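Local coordinates for fucolectin-related protein (Streptococcus pneumoniae, PDB 2WMF) that probably hydrolyses glycosidic bonds in host blood group antigens, acting as the catalytic module of a family 98 glycoside hydrolase, at residues Y297-A308 / A512-P523. Sequence-based numbering, arbitrary orientation.
Sequences YTFMTNDVPTPA and ANWISKNYSINP
A two-stranded beta hairpin, closed by a type I' turn from Thr301 to Val304, lies against the C-terminal end of helix 506-517, where Thr301, Asn302 and Val304 meet Ala512, Asn513 and Ser516 of the helix and Ser520 of the loop after it. At the turn, the amide of Asn302 spends both its N-H groups on the helix: ND2 donates to OD1 of Asn513 at 3.0 Å and to OG of Ser516 at 3.0 Å. Both acceptors lie in the Asn302 amide plane and both bonds are nearly straight, which fixes the rotation of the amide. Water 2 links OD1 of Asn302 to OD1 of Asn513. One residue earlier, the Thr301 hydroxyl is turned back over its own main chain (chi1 67°), and from there OG1 donates to O of Ala512 at 2.9 Å, on the face of that carbonyl opposite the helical N-H of Ser516. Water 1 bridges Thr301 OG1, Val304 O and Ser520 OG.

The hairpin follows the last strand of the eight-stranded parallel (beta/alpha)8 barrel, 289-293, and leads into helix 307-322; segment 512-523 lies in the chain between strands 477-482 and 529-536 of the C-terminal beta sheets. At the start of helix 307-322, Thr306 is the N-cap, its OG1 bonded to Phe309 N, and Pro307 lays CD over one face of the Tyr519 ring, 3.7 Å from the centroid, in a CH-pi contact. CG2 of Ile515 meets that ring at its edge. The Tyr297 side chain crosses that of Tyr519 at about a right angle, yet the ring planes are only 27° apart, with centroids offset to 5.6 Å; CE1 of Tyr297 comes to 3.2 Å from OH of Tyr519. The two phenol oxygens go to different partners: Tyr297 OH to Glu270 O, Tyr519 OH to Glu272 OE2.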
loop_
_atom_site.group_PDB
_atom_site.type_symbol
_atom_site.label_atom_id
_atom_site.label_comp_id
_atom_site.label_asym_id
_atom_site.label_seq_id
_atom_site.Cartn_x
_atom_site.Cartn_y
_atom_site.Cartn_z
ATOM N N TYR A 297 7.796 -11.828 -6.520
ATOM C CA TYR A 297 8.115 -10.582 -7.184
ATOM C C TYR A 297 8.433 -9.441 -6.227
ATOM O O TYR A 297 9.385 -8.715 -6.426
ATOM C CB TYR A 297 6.932 -10.155 -8.044
ATOM C CG TYR A 297 7.125 -8.865 -8.826
ATOM C CD1 TYR A 297 8.225 -8.668 -9.638
ATOM C CD2 TYR A 297 6.152 -7.848 -8.791
ATOM C CE1 TYR A 297 8.362 -7.544 -10.394
ATOM C CE2 TYR A 297 6.286 -6.716 -9.546
ATOM C CZ TYR A 297 7.383 -6.532 -10.342
ATOM O OH TYR A 297 7.539 -5.389 -11.129
ATOM N N THR A 298 7.613 -9.311 -5.202
ATOM C CA THR A 298 7.636 -8.121 -4.325
ATOM C C THR A 298 8.668 -8.212 -3.179
ATOM O O THR A 298 8.873 -7.205 -2.493
ATOM C CB THR A 298 6.230 -7.796 -3.739
ATOM O OG1 THR A 298 5.696 -8.926 -3.047
ATOM C CG2 THR A 298 5.224 -7.410 -4.833
ATOM N N PHE A 299 9.271 -9.371 -2.939
ATOM C CA PHE A 299 10.209 -9.510 -1.823
ATOM C C PHE A 299 11.506 -10.202 -2.180
ATOM O O PHE A 299 12.525 -9.545 -2.318
ATOM C CB PHE A 299 9.513 -10.167 -0.608
ATOM C CG PHE A 299 10.382 -10.278 0.627
ATOM C CD1 PHE A 299 11.303 -9.257 0.983
ATOM C CD2 PHE A 299 10.260 -11.391 1.452
ATOM C CE1 PHE A 299 12.086 -9.374 2.122
ATOM C CE2 PHE A 299 11.039 -11.518 2.588
ATOM C CZ PHE A 299 11.952 -10.501 2.924
ATOM N N MET A 300 11.464 -11.522 -2.408
ATOM C CA MET A 300 12.723 -12.308 -2.424
ATOM C C MET A 300 12.425 -13.716 -2.976
ATOM O O MET A 300 11.387 -14.287 -2.703
ATOM C CB MET A 300 13.262 -12.400 -0.978
ATOM C CG MET A 300 14.646 -12.783 -0.779
ATOM S SD MET A 300 15.149 -12.571 0.980
ATOM C CE MET A 300 14.157 -13.778 1.820
ATOM N N THR A 301 13.381 -14.261 -3.730
ATOM C CA THR A 301 13.428 -15.687 -4.014
ATOM C C THR A 301 14.880 -16.126 -3.816
ATOM O O THR A 301 15.849 -15.378 -4.110
ATOM C CB THR A 301 12.928 -16.075 -5.441
ATOM O OG1 THR A 301 13.830 -15.560 -6.420
ATOM C CG2 THR A 301 11.409 -15.568 -5.672
ATOM N N ASN A 302 15.023 -17.333 -3.308
ATOM C CA ASN A 302 16.352 -17.929 -3.031
ATOM C C ASN A 302 17.247 -16.984 -2.203
ATOM O O ASN A 302 18.482 -16.914 -2.381
ATOM C CB ASN A 302 17.023 -18.334 -4.347
ATOM C CG ASN A 302 16.279 -19.437 -5.041
ATOM O OD1 ASN A 302 15.657 -20.288 -4.386
ATOM N ND2 ASN A 302 16.286 -19.411 -6.373
ATOM N N ASP A 303 16.597 -16.282 -1.261
ATOM C CA ASP A 303 17.231 -15.281 -0.403
ATOM C C ASP A 303 17.905 -14.111 -1.134
ATOM O O ASP A 303 18.702 -13.372 -0.565
ATOM C CB ASP A 303 18.219 -15.977 0.565
ATOM C CG ASP A 303 17.532 -16.618 1.771
ATOM O OD1 ASP A 303 16.348 -16.335 2.036
ATOM O OD2 ASP A 303 18.196 -17.404 2.493
ATOM N N VAL A 304 17.500 -13.898 -2.393
ATOM C CA VAL A 304 17.947 -12.772 -3.195
ATOM C C VAL A 304 16.805 -11.753 -3.337
ATOM O O VAL A 304 15.796 -12.038 -3.991
ATOM C CB VAL A 304 18.358 -13.213 -4.604
ATOM C CG1 VAL A 304 18.890 -12.014 -5.432
ATOM C CG2 VAL A 304 19.426 -14.343 -4.492
ATOM N N PRO A 305 16.914 -10.611 -2.669
ATOM C CA PRO A 305 15.835 -9.607 -2.780
ATOM C C PRO A 305 15.673 -9.105 -4.197
ATOM O O PRO A 305 16.644 -9.012 -4.941
ATOM C CB PRO A 305 16.293 -8.482 -1.818
ATOM C CG PRO A 305 17.250 -9.142 -0.867
ATOM C CD PRO A 305 17.947 -10.208 -1.696
ATOM N N THR A 306 14.435 -8.836 -4.581
ATOM C CA THR A 306 14.114 -8.433 -5.941
ATOM C C THR A 306 14.230 -6.929 -6.129
ATOM O O THR A 306 14.178 -6.148 -5.138
ATOM C CB THR A 306 12.668 -8.850 -6.287
ATOM O OG1 THR A 306 11.769 -8.093 -5.455
ATOM C CG2 THR A 306 12.423 -10.363 -6.159
ATOM N N PRO A 307 14.348 -6.464 -7.409
ATOM C CA PRO A 307 14.303 -5.026 -7.691
ATOM C C PRO A 307 13.003 -4.343 -7.268
ATOM O O PRO A 307 13.028 -3.185 -6.820
ATOM C CB PRO A 307 14.527 -4.960 -9.205
ATOM C CG PRO A 307 15.377 -6.191 -9.469
ATOM C CD PRO A 307 14.782 -7.248 -8.585
ATOM N N ALA A 308 11.883 -5.056 -7.342
ATOM C CA ALA A 308 10.569 -4.488 -6.897
ATOM C C ALA A 308 10.686 -4.133 -5.414
ATOM O O ALA A 308 10.233 -3.041 -4.959
ATOM C CB ALA A 308 9.386 -5.483 -7.169
ATOM N N ALA A 512 10.516 -18.742 -9.886
ATOM C CA ALA A 512 11.244 -18.091 -8.745
ATOM C C ALA A 512 12.783 -18.221 -8.955
ATOM O O ALA A 512 13.566 -17.299 -8.669
ATOM C CB ALA A 512 10.818 -18.694 -7.407
ATOM N N ASN A 513 13.209 -19.381 -9.440
ATOM C CA ASN A 513 14.615 -19.631 -9.689
ATOM C C ASN A 513 15.124 -18.710 -10.812
ATOM O O ASN A 513 16.184 -18.071 -10.705
ATOM C CB ASN A 513 14.828 -21.127 -10.030
ATOM C CG ASN A 513 14.640 -22.060 -8.838
ATOM O OD1 ASN A 513 14.731 -21.652 -7.668
ATOM N ND2 ASN A 513 14.360 -23.337 -9.137
ATOM N N TRP A 514 14.341 -18.613 -11.899
ATOM C CA TRP A 514 14.678 -17.731 -13.003
ATOM C C TRP A 514 14.802 -16.287 -12.487
ATOM O O TRP A 514 15.720 -15.533 -12.867
ATOM C CB TRP A 514 13.608 -17.846 -14.111
ATOM C CG TRP A 514 13.963 -17.054 -15.318
ATOM C CD1 TRP A 514 14.701 -17.499 -16.390
ATOM C CD2 TRP A 514 13.663 -15.684 -15.574
ATOM N NE1 TRP A 514 14.874 -16.500 -17.298
ATOM C CE2 TRP A 514 14.247 -15.365 -16.843
ATOM C CE3 TRP A 514 12.949 -14.684 -14.883
ATOM C CZ2 TRP A 514 14.160 -14.111 -17.402
ATOM C CZ3 TRP A 514 12.883 -13.422 -15.448
ATOM C CH2 TRP A 514 13.482 -13.144 -16.699
ATOM N N ILE A 515 13.847 -15.879 -11.661
ATOM C CA ILE A 515 13.868 -14.524 -11.088
ATOM C C ILE A 515 15.180 -14.282 -10.363
ATOM O O ILE A 515 15.798 -13.226 -10.517
ATOM C CB ILE A 515 12.615 -14.291 -10.151
ATOM C CG1 ILE A 515 11.369 -14.031 -11.026
ATOM C CG2 ILE A 515 12.854 -13.116 -9.170
ATOM C CD1 ILE A 515 9.995 -14.040 -10.219
ATOM N N SER A 516 15.598 -15.229 -9.550
ATOM C CA SER A 516 16.809 -15.027 -8.733
ATOM C C SER A 516 18.101 -14.912 -9.540
ATOM O O SER A 516 19.098 -14.390 -9.033
ATOM C CB SER A 516 16.972 -16.134 -7.677
ATOM O OG SER A 516 17.370 -17.376 -8.260
ATOM N N LYS A 517 18.080 -15.406 -10.787
ATOM C CA LYS A 517 19.254 -15.385 -11.642
ATOM C C LYS A 517 19.189 -14.434 -12.822
ATOM O O LYS A 517 20.219 -14.193 -13.508
ATOM C CB LYS A 517 19.510 -16.790 -12.149
ATOM C CG LYS A 517 19.726 -17.831 -11.065
ATOM C CD LYS A 517 21.115 -17.682 -10.456
ATOM C CE LYS A 517 21.410 -18.766 -9.418
ATOM N NZ LYS A 517 20.309 -18.899 -8.376
ATOM N N ASN A 518 18.008 -13.884 -13.102
ATOM C CA ASN A 518 17.836 -13.000 -14.266
ATOM C C ASN A 518 17.339 -11.662 -13.729
ATOM O O ASN A 518 18.146 -10.758 -13.484
ATOM C CB ASN A 518 16.876 -13.606 -15.275
ATOM C CG ASN A 518 17.446 -14.842 -15.945
ATOM O OD1 ASN A 518 17.932 -14.740 -17.079
ATOM N ND2 ASN A 518 17.407 -15.980 -15.264
ATOM N N TYR A 519 16.035 -11.543 -13.543
ATOM C CA TYR A 519 15.448 -10.293 -13.046
ATOM C C TYR A 519 16.208 -9.663 -11.879
ATOM O O TYR A 519 16.547 -8.466 -11.922
ATOM C CB TYR A 519 13.972 -10.547 -12.712
ATOM C CG TYR A 519 13.279 -9.427 -11.953
ATOM C CD1 TYR A 519 13.291 -8.137 -12.445
ATOM C CD2 TYR A 519 12.492 -9.693 -10.851
ATOM C CE1 TYR A 519 12.627 -7.084 -11.787
ATOM C CE2 TYR A 519 11.833 -8.655 -10.187
ATOM C CZ TYR A 519 11.904 -7.347 -10.643
ATOM O OH TYR A 519 11.244 -6.310 -9.989
ATOM N N SER A 520 16.551 -10.458 -10.851
ATOM C CA SER A 520 17.119 -9.863 -9.647
ATOM C C SER A 520 18.611 -9.519 -9.733
ATOM O O SER A 520 19.124 -8.780 -8.893
ATOM C CB SER A 520 16.892 -10.764 -8.435
ATOM O OG SER A 520 15.514 -10.865 -8.184
ATOM N N ILE A 521 19.324 -10.064 -10.716
ATOM C CA ILE A 521 20.757 -9.780 -10.778
ATOM C C ILE A 521 21.154 -9.012 -12.039
ATOM O O ILE A 521 22.094 -8.242 -11.996
ATOM C CB ILE A 521 21.650 -11.020 -10.440
ATOM C CG1 ILE A 521 21.212 -12.193 -11.181
ATOM C CG2 ILE A 521 21.583 -11.441 -8.900
ATOM C CD1 ILE A 521 22.078 -13.408 -10.913
ATOM N N ASN A 522 20.454 -9.232 -13.151
ATOM C CA ASN A 522 20.599 -8.419 -14.363
ATOM C C ASN A 522 19.243 -7.856 -14.812
ATOM O O ASN A 522 18.763 -8.112 -15.925
ATOM C CB ASN A 522 21.244 -9.217 -15.477
ATOM C CG ASN A 522 22.721 -9.407 -15.231
ATOM O OD1 ASN A 522 23.515 -8.447 -15.285
ATOM N ND2 ASN A 522 23.084 -10.591 -14.927
ATOM N N PRO A 523 18.647 -7.016 -13.962
ATOM C CA PRO A 523 17.383 -6.400 -14.353
ATOM C C PRO A 523 17.542 -5.595 -15.619
ATOM O O PRO A 523 18.552 -4.919 -15.788
ATOM C CB PRO A 523 17.068 -5.460 -13.181
ATOM C CG PRO A 523 18.337 -5.277 -12.493
ATOM C CD PRO A 523 19.115 -6.524 -12.656
HETATM O O HOH W 1 15.238 -12.984 -6.507
HETATM O O HOH W 2 12.911 -20.989 -5.497
HETATM O O HOH W 3 17.702 -7.471 -6.945
#